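Local coordinates for protein enoyl-CoA hydratase (Mycobacterium thermoresistibile, PDB 3T3W) that probably hydrates the double bond of enoyl-CoA thioesters in lipid metabolism, as a hexameric member of the crotonase family, and binds a zinc ion in this crystal, at residues L49-D53 with Y109-W113; F77-H81 with G131-C136; E102-L107 with V162-G166; D158-E163 with H252-N258; E170-K175 with E190-M196. All blocks are in the same frame, centred on the assembly; numbering follows the deposited sequence.

In the fold
Contacts 3 and 4 meet at the zinc ion: they share V162 and E163, their centres lie about 11 Å apart, and E102, E163, H252 and H256 together with one water complete the metal site. Contact 1 uses the same helix 95-115 further along, its centre about 10 Å from that of contact 3, and D50 pairs with R105 between them. Contact 2 lies near the middle of the chain and touches the other four; its H81 is about 6 Å from the zinc, measured from the side chain. Contact 5 is more remote, its centre about 20 Å from that of contact 3 and about 22 Å from that of contact 4, and meets contact 2 through L133 and M196.

Contact 1. Residues L49-D53 with Y109-W113; sequences LDELD and YSLRW
With CG anti to the backbone N (chi1 -172°), the side chain of D53 reaches across from helix 46-61 between Y109, R112 and W113, while Y109 has its CG anti to the carbonyl carbon and lays its ring beneath D53 CB. That methylene sits over the ring centre, 4.0 Å from the Y109 centroid, in a CH-pi contact. The carboxylate beyond it is shared by R112, W113 and a water. D53 OD1 receives W113 NE1 at 2.9 Å on its anti lone pair and R112 NE at 3.2 Å on its syn lone pair. D53 OD2 is met from above the carboxylate plane by R112 NH1, 2.9 Å away in a nearly straight bond (166°). The arginine, its chain bent at chi3, therefore grips side-on with two nitrogens, one for each oxygen, forming a salt bridge that fixes the rotation of the carboxylate. The water donates to both D53 OD2 and Y109 OH, tying the acid to the phenol. Y109 OH in turn donates to D50 OD1 at 2.6 Å, the acceptor being approached out of its carboxylate plane; this same oxygen also pairs with R105. Below this polar layer the packing is apolar: L52 CD2 rests 3.8 Å from W113 CH2, and L49 CD2 reaches the same corner of the indole at its edge. The two helix segments run nearly parallel, 18° apart with axes 11.2 Å from each other. Helix 46-61 thus packs against helix 95-115, with L135 of helix 133-136 and I33 and L35 of strand 30-35 closing the apolar side, and W56 stacking on W113.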
# COMPACT_ATOMS: atom_id res chain seq x y z
N LEU F 49 -10.58 30.98 7.58
CA LEU F 49 -10.66 29.56 7.20
C LEU F 49 -12.04 28.97 7.48
O LEU F 49 -12.58 28.23 6.66
CB LEU F 49 -9.56 28.79 7.92
CG LEU F 49 -8.15 29.02 7.36
CD1 LEU F 49 -7.09 28.42 8.28
CD2 LEU F 49 -8.04 28.43 5.96
N ASP F 50 -12.66 29.36 8.60
CA ASP F 50 -14.05 28.95 8.87
C ASP F 50 -15.01 29.47 7.79
O ASP F 50 -15.90 28.75 7.32
CB ASP F 50 -14.54 29.42 10.23
CG ASP F 50 -13.83 28.76 11.39
OD1 ASP F 50 -13.13 27.74 11.22
OD2 ASP F 50 -13.96 29.33 12.51
N GLU F 51 -14.81 30.72 7.37
CA GLU F 51 -15.66 31.33 6.38
C GLU F 51 -15.45 30.68 4.99
O GLU F 51 -16.40 30.45 4.21
CB GLU F 51 -15.39 32.84 6.36
CG GLU F 51 -16.38 33.64 5.60
CD GLU F 51 -16.16 35.17 5.64
OE1 GLU F 51 -15.31 35.66 6.42
OE2 GLU F 51 -16.84 35.85 4.83
N LEU F 52 -14.19 30.37 4.70
CA LEU F 52 -13.84 29.71 3.44
C LEU F 52 -14.45 28.31 3.41
O LEU F 52 -15.02 27.86 2.40
CB LEU F 52 -12.31 29.62 3.31
CG LEU F 52 -11.72 28.90 2.09
CD1 LEU F 52 -12.32 29.48 0.78
CD2 LEU F 52 -10.18 28.98 2.02
N ASP F 53 -14.33 27.58 4.53
CA ASP F 53 -14.97 26.26 4.63
C ASP F 53 -16.48 26.31 4.40
O ASP F 53 -17.07 25.46 3.68
CB ASP F 53 -14.67 25.61 5.98
CG ASP F 53 -15.14 24.18 6.04
OD1 ASP F 53 -14.78 23.34 5.17
OD2 ASP F 53 -15.92 23.90 6.95
N TYR F 109 -10.05 20.50 7.05
CA TYR F 109 -10.66 21.40 6.08
C TYR F 109 -10.13 21.13 4.69
O TYR F 109 -10.89 21.02 3.76
CB TYR F 109 -10.38 22.84 6.46
CG TYR F 109 -11.27 23.48 7.53
CD1 TYR F 109 -12.17 22.74 8.30
CD2 TYR F 109 -11.18 24.85 7.79
CE1 TYR F 109 -12.96 23.34 9.29
CE2 TYR F 109 -11.98 25.45 8.78
CZ TYR F 109 -12.85 24.71 9.53
OH TYR F 109 -13.63 25.32 10.54
N SER F 110 -8.81 21.04 4.56
CA SER F 110 -8.20 20.90 3.24
C SER F 110 -8.61 19.55 2.62
O SER F 110 -8.91 19.48 1.42
CB SER F 110 -6.69 21.06 3.30
OG SER F 110 -6.29 22.42 3.47
N LEU F 111 -8.66 18.48 3.42
CA LEU F 111 -9.15 17.19 2.90
C LEU F 111 -10.62 17.23 2.49
O LEU F 111 -10.99 16.68 1.45
CB LEU F 111 -8.87 16.06 3.91
CG LEU F 111 -7.44 15.53 3.89
CD1 LEU F 111 -7.23 14.61 5.11
CD2 LEU F 111 -7.11 14.79 2.58
N ARG F 112 -11.45 17.92 3.26
CA ARG F 112 -12.84 18.05 2.93
C ARG F 112 -13.00 18.76 1.58
O ARG F 112 -13.77 18.30 0.73
CB ARG F 112 -13.58 18.84 4.01
CG ARG F 112 -15.01 19.02 3.62
CD ARG F 112 -15.91 19.19 4.80
NE ARG F 112 -15.60 20.29 5.68
CZ ARG F 112 -15.22 20.16 6.95
NH1 ARG F 112 -15.07 21.24 7.72
NH2 ARG F 112 -14.96 18.97 7.47
N TRP F 113 -12.24 19.83 1.35
CA TRP F 113 -12.34 20.53 0.05
C TRP F 113 -11.88 19.65 -1.11
O TRP F 113 -12.51 19.62 -2.19
CB TRP F 113 -11.52 21.80 0.09
CG TRP F 113 -11.88 22.69 1.24
CD1 TRP F 113 -13.09 22.78 1.93
CD2 TRP F 113 -10.99 23.65 1.89
NE1 TRP F 113 -13.00 23.72 2.96
CE2 TRP F 113 -11.76 24.28 2.96
CE3 TRP F 113 -9.67 24.01 1.68
CZ2 TRP F 113 -11.19 25.24 3.80
CZ3 TRP F 113 -9.10 24.97 2.53
CH2 TRP F 113 -9.86 25.57 3.56
O HOH W 1 -16.28 24.96 9.40

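Contact 2. Residues F77-H81 with G131-C136; sequences FSAGH and GGLLLC
F77 sets the edge of its ring against G132 O, 3.6 Å from CE2 of the phenylalanine; the CB atoms of L135 and C136 meet the ring obliquely. The thiol of C136 adds an oblique sulfur-aromatic contact, with SG 5.3 Å from the F77 centroid. V124 and C128 of neighbouring strands also touch F77. Next, S78 sets its CB 3.8 Å from G132 CA, while its OG accepts from G80 N (3.1 Å) in an ST turn and is also bonded to N42 O and to Q44 NE2. The turn leads to G80, whose CA lies 3.6 Å from G132 N, so backbone packs on backbone where neither residue carries a side chain. In enoyl-CoA hydratases of the crotonase fold, a loop after a core strand and the start of a short helix commonly supply the two peptide N-H groups of the oxyanion hole; the N-H groups of H81 and G131 are consistent with this arrangement, since a water accepts from both H81 N (2.8 Å) and G131 N (2.9 Å). H81 closes the segment by placing one face of its imidazole over G131 CA, 3.8 Å from the ring centroid, while Y106 stacks on the ring and L134 CD2 lies at its edge.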
# COMPACT_ATOMS: atom_id res chain seq x y z
N PHE F 77 -2.01 35.66 -4.03
CA PHE F 77 -2.97 34.64 -3.71
C PHE F 77 -3.11 34.41 -2.18
O PHE F 77 -4.19 34.51 -1.64
CB PHE F 77 -2.59 33.33 -4.42
CG PHE F 77 -3.56 32.19 -4.15
CD1 PHE F 77 -4.79 32.13 -4.81
CD2 PHE F 77 -3.24 31.17 -3.28
CE1 PHE F 77 -5.68 31.08 -4.59
CE2 PHE F 77 -4.10 30.09 -3.09
CZ PHE F 77 -5.33 30.07 -3.72
N SER F 78 -2.01 34.07 -1.52
CA SER F 78 -1.99 33.95 -0.04
C SER F 78 -0.58 33.86 0.51
O SER F 78 0.22 33.00 0.12
CB SER F 78 -2.79 32.77 0.45
OG SER F 78 -2.76 32.73 1.91
N ALA F 79 -0.31 34.72 1.48
CA ALA F 79 0.95 34.73 2.23
C ALA F 79 1.01 33.59 3.25
O ALA F 79 2.07 33.39 3.87
CB ALA F 79 1.14 36.08 2.93
N GLY F 80 -0.08 32.84 3.41
CA GLY F 80 -0.12 31.67 4.33
C GLY F 80 -0.88 31.94 5.61
O GLY F 80 -1.76 32.80 5.67
N HIS F 81 -0.53 31.20 6.65
CA HIS F 81 -1.25 31.27 7.92
C HIS F 81 -0.85 32.52 8.68
O HIS F 81 0.32 32.88 8.72
CB HIS F 81 -0.96 30.05 8.77
CG HIS F 81 -1.41 28.75 8.14
ND1 HIS F 81 -0.75 27.56 8.32
CD2 HIS F 81 -2.48 28.49 7.28
CE1 HIS F 81 -1.41 26.60 7.62
NE2 HIS F 81 -2.45 27.16 6.96
N GLY F 131 1.11 27.97 3.99
CA GLY F 131 -0.34 27.70 4.12
C GLY F 131 -1.18 28.05 2.89
O GLY F 131 -2.27 27.54 2.74
N GLY F 132 -0.74 28.97 2.04
CA GLY F 132 -1.39 29.20 0.74
C GLY F 132 -1.62 27.90 -0.07
O GLY F 132 -2.64 27.73 -0.78
N LEU F 133 -0.66 26.99 0.03
CA LEU F 133 -0.73 25.71 -0.67
C LEU F 133 -1.88 24.86 -0.19
O LEU F 133 -2.41 24.01 -0.94
CB LEU F 133 0.60 24.97 -0.50
CG LEU F 133 1.81 25.72 -1.09
CD1 LEU F 133 3.10 25.16 -0.54
CD2 LEU F 133 1.78 25.61 -2.64
N LEU F 134 -2.29 25.04 1.06
CA LEU F 134 -3.45 24.31 1.60
C LEU F 134 -4.76 24.80 1.01
O LEU F 134 -5.77 24.09 1.13
CB LEU F 134 -3.50 24.40 3.14
CG LEU F 134 -2.75 23.31 3.87
CD1 LEU F 134 -1.25 23.41 3.58
CD2 LEU F 134 -3.01 23.33 5.36
N LEU F 135 -4.75 25.94 0.33
CA LEU F 135 -5.96 26.44 -0.32
C LEU F 135 -6.04 25.97 -1.78
O LEU F 135 -7.13 25.66 -2.23
CB LEU F 135 -6.05 27.95 -0.25
CG LEU F 135 -5.87 28.57 1.16
CD1 LEU F 135 -6.17 30.09 1.11
CD2 LEU F 135 -6.75 27.86 2.21
N CYS F 136 -4.92 25.95 -2.51
CA CYS F 136 -4.95 25.60 -3.92
C CYS F 136 -4.76 24.10 -4.16
O CYS F 136 -5.41 23.55 -5.07
CB CYS F 136 -3.95 26.43 -4.75
SG CYS F 136 -2.23 26.28 -4.29
O HOH W 2 1.72 29.55 6.29

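Contact 3. Residues E102-L107 with V162-G166; sequences ESRRYL and VEYHG. With ZN (zinc ion), chain T.
E102 and E163 converge on one zinc ion, and this is the close-packed end of the contact. E102 is a bidentate ligand, with OE1 2.2 Å and OE2 2.1 Å from the metal, whereas E163 binds through OE2 alone, also at 2.1 Å. The two carboxylates are turned 71° against each other, so that E163 OE2 stands 3.0 Å from E102 OE1, an approach probably made possible by the shared metal. The chain of E163 is bent at chi2 (83°), which turns its carboxylate to the zinc, beside Y106 CD2, whereas E102 reaches the zinc with its chain extended beyond CG. Y106 fills the angle between the two acids: its CD2 lies 3.4 Å from E163 OE2, while E102 OE1 sits at the ring edge. Further along, the packing is looser. L107 CD1 approaches E163 O at 3.9 Å and touches Y164 CD1 at 4.3 Å, with I245, Q246 and F249 of helix 241-263 also against the leucine. The helix itself widens here into a pi-type turn at 103-107, where E102 O accepts from both Y106 N and L107 N. On the outer side of that turn, R104 is exposed, and S103 OG bonds to R226 of a neighbouring subunit. At the metal, Q253 NE2 donates to E102 OE2, a second-shell bond that should help hold this carboxylate in place. H252, H256 and a water whose O is 2.1 Å from the zinc complete a mixed carboxylate, imidazole and water coordination, which leaves one water-bound position on the metal.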
# COMPACT_ATOMS: atom_id res chain seq x y z
N GLU F 102 -4.88 22.55 14.63
CA GLU F 102 -4.35 22.39 13.27
C GLU F 102 -5.01 21.19 12.59
O GLU F 102 -5.23 21.21 11.36
CB GLU F 102 -2.83 22.21 13.31
CG GLU F 102 -2.07 23.47 13.76
CD GLU F 102 -0.62 23.52 13.28
OE1 GLU F 102 -0.07 24.67 13.24
OE2 GLU F 102 -0.04 22.45 12.93
N SER F 103 -5.35 20.16 13.36
CA SER F 103 -5.99 19.00 12.73
C SER F 103 -7.34 19.38 12.12
O SER F 103 -7.74 18.80 11.11
CB SER F 103 -6.08 17.76 13.64
OG SER F 103 -7.03 17.95 14.64
N ARG F 104 -8.02 20.33 12.73
CA ARG F 104 -9.32 20.77 12.25
C ARG F 104 -9.18 21.76 11.09
O ARG F 104 -9.62 21.49 9.95
CB ARG F 104 -10.11 21.41 13.40
CG ARG F 104 -11.48 21.95 12.99
CD ARG F 104 -12.12 22.80 14.08
NE ARG F 104 -13.26 23.57 13.54
CZ ARG F 104 -13.88 24.56 14.18
NH1 ARG F 104 -13.49 24.92 15.41
NH2 ARG F 104 -14.91 25.19 13.60
N ARG F 105 -8.56 22.89 11.32
CA ARG F 105 -8.65 23.96 10.29
C ARG F 105 -7.63 23.86 9.15
O ARG F 105 -7.83 24.48 8.10
CB ARG F 105 -8.55 25.33 10.93
CG ARG F 105 -9.74 25.63 11.82
CD ARG F 105 -9.70 27.10 12.21
NE ARG F 105 -10.92 27.57 12.84
CZ ARG F 105 -11.14 27.63 14.14
NH1 ARG F 105 -10.24 27.19 15.02
NH2 ARG F 105 -12.29 28.18 14.58
N TYR F 106 -6.56 23.11 9.35
CA TYR F 106 -5.58 22.93 8.32
C TYR F 106 -5.88 21.58 7.64
O TYR F 106 -6.41 21.53 6.51
CB TYR F 106 -4.17 23.08 8.90
CG TYR F 106 -3.90 24.46 9.54
CD1 TYR F 106 -4.62 25.59 9.14
CD2 TYR F 106 -2.88 24.63 10.49
CE1 TYR F 106 -4.35 26.81 9.70
CE2 TYR F 106 -2.61 25.86 11.04
CZ TYR F 106 -3.36 26.95 10.65
OH TYR F 106 -3.10 28.21 11.17
N LEU F 107 -5.70 20.49 8.36
CA LEU F 107 -5.78 19.16 7.73
C LEU F 107 -7.21 18.75 7.31
O LEU F 107 -7.44 18.40 6.13
CB LEU F 107 -5.21 18.11 8.68
CG LEU F 107 -5.00 16.72 8.09
CD1 LEU F 107 -3.98 16.77 6.99
CD2 LEU F 107 -4.55 15.75 9.17
N VAL F 162 4.58 22.28 5.54
CA VAL F 162 3.22 22.56 6.10
C VAL F 162 2.44 21.27 6.39
O VAL F 162 2.88 20.13 6.07
CB VAL F 162 2.41 23.49 5.17
CG1 VAL F 162 3.09 24.89 5.11
CG2 VAL F 162 2.29 22.87 3.76
N GLU F 163 1.27 21.47 6.99
CA GLU F 163 0.52 20.39 7.64
C GLU F 163 -0.06 19.36 6.70
O GLU F 163 -0.32 18.22 7.11
CB GLU F 163 -0.66 21.04 8.40
CG GLU F 163 -0.27 21.85 9.63
CD GLU F 163 0.19 23.31 9.39
OE1 GLU F 163 0.34 23.74 8.22
OE2 GLU F 163 0.45 24.00 10.41
N TYR F 164 -0.30 19.75 5.45
CA TYR F 164 -0.92 18.94 4.41
C TYR F 164 0.16 18.74 3.36
O TYR F 164 0.48 19.66 2.58
CB TYR F 164 -2.11 19.69 3.84
CG TYR F 164 -2.95 19.04 2.74
CD1 TYR F 164 -4.16 18.43 3.04
CD2 TYR F 164 -2.61 19.15 1.40
CE1 TYR F 164 -4.97 17.87 2.05
CE2 TYR F 164 -3.44 18.64 0.40
CZ TYR F 164 -4.64 18.00 0.73
OH TYR F 164 -5.49 17.50 -0.23
N HIS F 165 0.77 17.57 3.40
CA HIS F 165 1.95 17.31 2.59
C HIS F 165 1.58 16.89 1.17
O HIS F 165 1.66 15.73 0.79
CB HIS F 165 2.88 16.27 3.25
CG HIS F 165 4.21 16.14 2.56
ND1 HIS F 165 5.28 16.92 2.88
CD2 HIS F 165 4.60 15.39 1.45
CE1 HIS F 165 6.29 16.63 2.04
NE2 HIS F 165 5.87 15.71 1.17
N GLY F 166 1.24 17.89 0.36
CA GLY F 166 1.04 17.71 -1.07
C GLY F 166 2.37 17.67 -1.83
O GLY F 166 2.41 17.25 -2.98
ZN ZN T . 1.56 23.61 12.17
O HOH W 3 2.71 25.23 11.43

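Contact 4. Residues D158-E163 with H252-N258; sequences DIGGVE and HQTGHGN. Unlike the reference sequence in segment 158-163: D158 (reference Gly). With ZN (zinc ion), chain T.
H252 stands between two residues of the loop, its imidazole covered on one face by E163 CG, 3.5 Å from the ring centroid, and on the opposite face by I159 CG2, which comes to 3.2 Å from CE1 of H252. In its own plane the ring is fixed at both nitrogens. ND1 donates to G161 O at 2.7 Å, in the carbonyl plane, and NE2 binds the zinc at 2.1 Å. With ND1 as donor, NE2 is the nitrogen that coordinates the metal, and G161 is a second-shell residue of the site. H256, one helical turn on, has its CG anti to the carbonyl carbon (chi1 -72°) and brings NE2 to the same ion at 2.1 Å; I159 CD1 lies over one face of its ring, 4.1 Å from the centroid, while ND1 is bonded to P266 O. The isoleucine thus covers both histidines. G255 lets the loop come close, with D158 O 3.6 Å from its CA. The loop between strand 149-151 and helix 167-171 is in this way laid along helix 241-263, with E102 of helix 95-115 reaching the zinc as the fourth protein ligand and T254 and N258 turned to neighbouring subunits.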
# COMPACT_ATOMS: atom_id res chain seq x y z
N ASP F 158 11.52 25.78 12.04
CA ASP F 158 11.72 24.47 12.66
C ASP F 158 10.68 23.42 12.36
O ASP F 158 10.56 22.44 13.10
CB ASP F 158 12.00 24.56 14.17
CG ASP F 158 13.47 24.26 14.48
OD1 ASP F 158 13.93 23.06 14.46
OD2 ASP F 158 14.16 25.25 14.64
N ILE F 159 9.99 23.55 11.24
CA ILE F 159 8.94 22.64 10.89
C ILE F 159 9.21 21.99 9.53
O ILE F 159 9.66 22.67 8.61
CB ILE F 159 7.60 23.41 10.77
CG1 ILE F 159 7.33 24.26 12.00
CG2 ILE F 159 6.46 22.44 10.53
CD1 ILE F 159 7.22 23.46 13.26
N GLY F 160 8.94 20.69 9.40
CA GLY F 160 9.23 19.97 8.18
C GLY F 160 8.18 20.07 7.08
O GLY F 160 7.58 19.05 6.71
N GLY F 161 7.90 21.29 6.61
CA GLY F 161 6.86 21.49 5.60
C GLY F 161 5.52 21.73 6.28
O GLY F 161 5.32 21.36 7.47
N VAL F 162 4.58 22.28 5.54
CA VAL F 162 3.22 22.56 6.10
C VAL F 162 2.44 21.27 6.39
O VAL F 162 2.88 20.13 6.07
CB VAL F 162 2.41 23.49 5.17
CG1 VAL F 162 3.09 24.89 5.11
CG2 VAL F 162 2.29 22.87 3.76
N GLU F 163 1.27 21.47 6.99
CA GLU F 163 0.52 20.39 7.64
C GLU F 163 -0.06 19.36 6.70
O GLU F 163 -0.32 18.22 7.11
CB GLU F 163 -0.66 21.04 8.40
CG GLU F 163 -0.27 21.85 9.63
CD GLU F 163 0.19 23.31 9.39
OE1 GLU F 163 0.34 23.74 8.22
OE2 GLU F 163 0.45 24.00 10.41
N HIS F 252 4.94 16.79 11.00
CA HIS F 252 4.78 18.23 11.17
C HIS F 252 4.62 18.57 12.64
O HIS F 252 5.30 19.48 13.15
CB HIS F 252 3.63 18.69 10.32
CG HIS F 252 3.31 20.16 10.47
ND1 HIS F 252 3.69 21.08 9.56
CD2 HIS F 252 2.61 20.84 11.47
CE1 HIS F 252 3.29 22.31 9.98
NE2 HIS F 252 2.64 22.17 11.15
N GLN F 253 3.80 17.83 13.34
CA GLN F 253 3.58 18.08 14.76
C GLN F 253 4.82 17.83 15.63
O GLN F 253 4.99 18.48 16.67
CB GLN F 253 2.34 17.30 15.25
CG GLN F 253 1.03 17.77 14.62
CD GLN F 253 0.69 19.22 14.92
OE1 GLN F 253 1.01 19.72 15.98
NE2 GLN F 253 0.09 19.90 13.95
N THR F 254 5.69 16.90 15.25
CA THR F 254 6.95 16.74 16.00
C THR F 254 7.79 18.03 15.88
O THR F 254 8.64 18.30 16.76
CB THR F 254 7.82 15.52 15.59
OG1 THR F 254 8.35 15.70 14.25
CG2 THR F 254 7.00 14.22 15.71
N GLY F 255 7.60 18.79 14.81
CA GLY F 255 8.29 20.09 14.65
C GLY F 255 7.83 21.07 15.68
O GLY F 255 8.63 21.74 16.38
N HIS F 256 6.52 21.14 15.82
CA HIS F 256 5.95 21.98 16.86
C HIS F 256 6.40 21.54 18.23
O HIS F 256 6.71 22.39 19.08
CB HIS F 256 4.43 21.99 16.85
CG HIS F 256 3.83 22.74 15.70
ND1 HIS F 256 4.12 24.06 15.48
CD2 HIS F 256 2.98 22.36 14.69
CE1 HIS F 256 3.44 24.48 14.40
NE2 HIS F 256 2.73 23.45 13.92
N GLY F 257 6.40 20.23 18.47
CA GLY F 257 6.84 19.68 19.74
C GLY F 257 8.27 20.08 20.04
O GLY F 257 8.62 20.50 21.17
N ASN F 258 9.12 20.00 19.04
CA ASN F 258 10.50 20.39 19.28
C ASN F 258 10.67 21.89 19.51
O ASN F 258 11.43 22.32 20.41
CB ASN F 258 11.39 19.96 18.14
CG ASN F 258 12.86 20.16 18.46
OD1 ASN F 258 13.35 19.63 19.43
ND2 ASN F 258 13.56 20.94 17.62
ZN ZN T . 1.56 23.61 12.17
O HOH W 4 11.82 21.28 14.89
O HOH W 3 2.71 25.23 11.43

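Contact 5. Residues E170-K175 with E190-M196; sequences ELGPRK and EVAQTGM
K175 crosses to T194 and E190 of helix 188-194 with a chain bent twice, at chi3 (-60°) and chi4. From CB, which leaves the helix toward the other segment, the chain runs through CG to CD, and this atom packs 3.8 Å from T194 CG2 and lies 3.5 Å from E190 OE2. CE stays beside the same methyl, and NZ ends 2.7 Å from E190 OE2 in a salt bridge that uses the anti lone pair of the carboxylate. E190 comes from the opposite direction with an extended chain, and its OE2 also pairs with R184, so two positive groups share the oxygen. A water that receives a weak bond from K175 NZ donates to E190 O and Q193 OE1. At the other end of the contact, T194 OG1 lies 3.0 Å from E170 O and equally near V191 O, with one proton for the two acceptors. L171 CD2 meets M196 SD at 3.8 Å, the two side chains running side by side, and touches V191 CG1 at 4.2 Å. E170 crosses M196 at about a right angle, its OE1 3.6 Å from CG of the methionine; the polar end of E170 has R174 of a neighbouring subunit as partner. Helix 188-194 closes in a Schellman motif at G195, and G172 occupies the N-cap position of helix 173-182 at the break after helix 167-171. Both helical segments pack on M186 of strand 186-187, while F150 of strand 149-151 backs V191 and M196.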
# COMPACT_ATOMS: atom_id res chain seq x y z
N GLU F 170 2.85 16.47 -5.68
CA GLU F 170 2.69 17.58 -6.65
C GLU F 170 3.97 17.90 -7.43
O GLU F 170 3.92 18.25 -8.62
CB GLU F 170 2.22 18.82 -5.91
CG GLU F 170 0.84 18.67 -5.30
CD GLU F 170 -0.32 18.81 -6.27
OE1 GLU F 170 -0.11 19.22 -7.44
OE2 GLU F 170 -1.46 18.57 -5.80
N LEU F 171 5.10 17.77 -6.76
CA LEU F 171 6.41 18.19 -7.26
C LEU F 171 7.37 17.05 -7.59
O LEU F 171 8.37 17.26 -8.29
CB LEU F 171 7.05 19.13 -6.25
CG LEU F 171 6.27 20.36 -5.82
CD1 LEU F 171 6.94 21.06 -4.62
CD2 LEU F 171 6.08 21.33 -6.98
N GLY F 172 7.08 15.86 -7.07
CA GLY F 172 8.04 14.76 -7.01
C GLY F 172 8.94 14.93 -5.78
O GLY F 172 9.11 16.07 -5.27
N PRO F 173 9.58 13.85 -5.33
CA PRO F 173 10.33 13.92 -4.07
C PRO F 173 11.58 14.79 -4.12
O PRO F 173 11.89 15.47 -3.13
CB PRO F 173 10.70 12.44 -3.79
CG PRO F 173 10.57 11.76 -5.15
CD PRO F 173 9.44 12.46 -5.80
N ARG F 174 12.30 14.77 -5.24
CA ARG F 174 13.57 15.52 -5.28
C ARG F 174 13.30 17.02 -5.26
O ARG F 174 14.01 17.77 -4.57
CB ARG F 174 14.39 15.10 -6.50
CG ARG F 174 14.98 13.70 -6.31
CD ARG F 174 15.96 13.32 -7.39
NE ARG F 174 16.39 11.92 -7.19
CZ ARG F 174 17.29 11.54 -6.29
NH1 ARG F 174 17.90 12.43 -5.55
NH2 ARG F 174 17.60 10.27 -6.15
N LYS F 175 12.30 17.47 -6.03
CA LYS F 175 11.95 18.92 -6.03
C LYS F 175 11.36 19.32 -4.67
O LYS F 175 11.69 20.38 -4.13
CB LYS F 175 11.01 19.28 -7.17
CG LYS F 175 10.97 20.82 -7.37
CD LYS F 175 10.45 21.30 -8.72
CE LYS F 175 11.22 20.84 -9.93
NZ LYS F 175 12.31 21.72 -10.42
N GLU F 190 8.08 26.73 -13.64
CA GLU F 190 8.71 25.59 -12.98
C GLU F 190 7.71 24.59 -12.43
O GLU F 190 7.87 23.38 -12.62
CB GLU F 190 9.70 26.05 -11.88
CG GLU F 190 10.38 24.86 -11.22
CD GLU F 190 11.38 25.24 -10.13
OE1 GLU F 190 11.57 26.44 -9.86
OE2 GLU F 190 12.01 24.29 -9.60
N VAL F 191 6.66 25.05 -11.75
CA VAL F 191 5.65 24.14 -11.23
C VAL F 191 4.78 23.58 -12.32
O VAL F 191 4.27 22.49 -12.17
CB VAL F 191 4.79 24.70 -10.04
CG1 VAL F 191 5.75 25.10 -8.89
CG2 VAL F 191 4.01 25.92 -10.43
N ALA F 192 4.57 24.30 -13.43
CA ALA F 192 3.85 23.70 -14.55
C ALA F 192 4.62 22.44 -15.09
O ALA F 192 3.99 21.47 -15.50
CB ALA F 192 3.66 24.74 -15.69
N GLN F 193 5.95 22.46 -15.05
CA GLN F 193 6.77 21.34 -15.55
C GLN F 193 6.56 20.06 -14.73
O GLN F 193 6.71 18.95 -15.26
CB GLN F 193 8.25 21.70 -15.54
CG GLN F 193 8.68 22.72 -16.57
CD GLN F 193 10.16 23.06 -16.48
OE1 GLN F 193 10.71 23.29 -15.39
NE2 GLN F 193 10.80 23.12 -17.63
N THR F 194 6.23 20.20 -13.44
CA THR F 194 5.99 19.04 -12.58
C THR F 194 4.56 18.54 -12.69
O THR F 194 4.26 17.45 -12.22
CB THR F 194 6.28 19.33 -11.08
OG1 THR F 194 5.25 20.18 -10.54
CG2 THR F 194 7.65 20.00 -10.86
N GLY F 195 3.68 19.35 -13.26
CA GLY F 195 2.27 19.04 -13.39
C GLY F 195 1.38 19.64 -12.30
O GLY F 195 0.13 19.55 -12.40
N MET F 196 2.00 20.27 -11.30
CA MET F 196 1.27 20.88 -10.21
C MET F 196 0.33 22.00 -10.73
O MET F 196 -0.74 22.23 -10.20
CB MET F 196 2.24 21.45 -9.18
CG MET F 196 1.54 22.35 -8.19
SD MET F 196 2.62 22.84 -6.85
CE MET F 196 1.89 24.44 -6.42
O HOH W 5 10.26 21.81 -12.87